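23S rRNA-specific endonuclease VapC20 (Mycobacterium tuberculosis H37Rv, PDB 5WZF) cleaves 23S ribosomal RNA in the sarcin-ricin loop as a magnesium-dependent PIN-domain endoribonuclease, the toxin of a type II toxin-antitoxin system. Local coordinates at residues Gly26-Asp30 with Ala31-Thr35. Residues are numbered along the deposited sequence; the frame is centred on the assembly and turned at random.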
loop_
_atom_site.group_PDB
_atom_site.type_symbol
_atom_site.label_atom_id
_atom_site.label_comp_id
_atom_site.label_asym_id
_atom_site.label_seq_id
_atom_site.Cartn_x
_atom_site.Cartn_y
_atom_site.Cartn_z
ATOM N N GLY B 26 13.145 -7.640 -9.982
ATOM C CA GLY B 26 13.321 -8.665 -8.967
ATOM C C GLY B 26 12.696 -10.006 -9.306
ATOM O O GLY B 26 12.684 -10.914 -8.478
ATOM N N ASN B 27 12.177 -10.129 -10.523
ATOM C CA ASN B 27 11.581 -11.376 -10.986
ATOM C C ASN B 27 12.122 -11.741 -12.359
ATOM O O ASN B 27 11.732 -11.149 -13.363
ATOM C CB ASN B 27 10.055 -11.256 -11.017
ATOM C CG ASN B 27 9.372 -12.473 -11.625
ATOM O OD1 ASN B 27 9.952 -13.557 -11.722
ATOM N ND2 ASN B 27 8.118 -12.298 -12.024
ATOM N N ALA B 28 13.020 -12.722 -12.396
ATOM C CA ALA B 28 13.660 -13.132 -13.642
ATOM C C ALA B 28 12.655 -13.718 -14.629
ATOM O O ALA B 28 12.921 -13.791 -15.829
ATOM C CB ALA B 28 14.772 -14.133 -13.359
ATOM N N GLY B 29 11.502 -14.134 -14.117
ATOM C CA GLY B 29 10.453 -14.694 -14.948
ATOM C C GLY B 29 9.474 -13.650 -15.452
ATOM O O GLY B 29 8.516 -13.979 -16.152
ATOM N N ASP B 30 9.705 -12.393 -15.088
ATOM C CA ASP B 30 8.888 -11.288 -15.580
ATOM C C ASP B 30 9.218 -11.031 -17.048
ATOM O O ASP B 30 10.384 -11.052 -17.437
ATOM C CB ASP B 30 9.116 -10.025 -14.743
ATOM C CG ASP B 30 8.101 -8.930 -15.041
ATOM O OD1 ASP B 30 8.172 -8.323 -16.130
ATOM O OD2 ASP B 30 7.241 -8.664 -14.178
ATOM N N ALA B 31 8.192 -10.796 -17.859
ATOM C CA ALA B 31 8.388 -10.585 -19.289
ATOM C C ALA B 31 9.276 -9.375 -19.568
ATOM O O ALA B 31 9.966 -9.326 -20.586
ATOM C CB ALA B 31 7.049 -10.425 -19.987
ATOM N N ARG B 32 9.264 -8.409 -18.658
ATOM C CA ARG B 32 10.035 -7.182 -18.835
ATOM C C ARG B 32 11.339 -7.189 -18.035
ATOM O O ARG B 32 11.970 -6.146 -17.861
ATOM C CB ARG B 32 9.186 -5.966 -18.444
ATOM C CG ARG B 32 7.999 -5.721 -19.368
ATOM C CD ARG B 32 7.333 -4.381 -19.097
ATOM N NE ARG B 32 6.445 -4.426 -17.938
ATOM C CZ ARG B 32 5.163 -4.080 -17.967
ATOM N NH1 ARG B 32 4.616 -3.660 -19.100
ATOM N NH2 ARG B 32 4.429 -4.149 -16.866
ATOM N N HIS B 33 11.745 -8.362 -17.559
ATOM C CA HIS B 33 12.950 -8.477 -16.733
ATOM C C HIS B 33 14.205 -8.009 -17.467
ATOM O O HIS B 33 15.019 -7.270 -16.910
ATOM C CB HIS B 33 13.144 -9.918 -16.261
ATOM C CG HIS B 33 14.348 -10.107 -15.391
ATOM N ND1 HIS B 33 14.463 -9.527 -14.145
ATOM C CD2 HIS B 33 15.496 -10.794 -15.595
ATOM C CE1 HIS B 33 15.630 -9.856 -13.618
ATOM N NE2 HIS B 33 16.274 -10.627 -14.476
ATOM N N GLY B 34 14.359 -8.445 -18.712
ATOM C CA GLY B 34 15.496 -8.043 -19.520
ATOM C C GLY B 34 15.531 -6.542 -19.727
ATOM O O GLY B 34 16.576 -5.909 -19.586
ATOM N N THR B 35 14.372 -5.974 -20.052
ATOM C CA THR B 35 14.241 -4.534 -20.247
ATOM C C THR B 35 14.580 -3.776 -18.968
ATOM O O THR B 35 15.242 -2.737 -19.006
ATOM C CB THR B 35 12.818 -4.158 -20.700
ATOM O OG1 THR B 35 12.543 -4.768 -21.968
ATOM C CG2 THR B 35 12.675 -2.650 -20.831
#
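The imidazole of His-33 lies flat against the backbone of Ala-28, whose CA sits over the centre of one ring face, 3.5 Å from the centroid and 8° off the normal: a CH-pi contact. Ala-28 CB reaches the NE2 side of the same ring, 4.0 Å from His-33 NE2. With CG anti to the backbone N (chi1 -179°), the histidine ring swings back over the preceding turn; its ND1 is hydrogen-bonded to the carbonyl oxygen of Ala-24, which ties it to the end of the previous helix.

Asp-30 holds the start of helix 33-41 with two acceptors, one from its side chain and one from its backbone. Its carboxylate turns forward along the chain, and OD1 takes the N-H of Arg-32 on its anti lone pair (2.8 Å between Asp-30 OD1 and Arg-32 N, 159° at the hydrogen). The carbonyl O of Asp-30 receives His-33 N at 3.0 Å, closing a type I turn from Asp-30 to His-33. A second type I turn, Asn-27 to Asp-30, shares Asp-30 with it. There the side-chain amide of Asn-27 reaches forward in an Asx turn, Asn-27 OD1 accepting from Gly-29 N at 2.9 Å, the donor well above the carbonyl plane.

Arg-32, at the N-cap position, sends its guanidinium away from the turn to a salt bridge with Asp-130, its side chain about 8 Å from that of Asp-18, a predicted magnesium ligand. The two turns, joined at Asp-30, thus form the surface connection between helices 19-25 and 33-41 of the PIN domain, leading the chain from strand 14-17 toward strand 46-50, its neighbour in the parallel sheet.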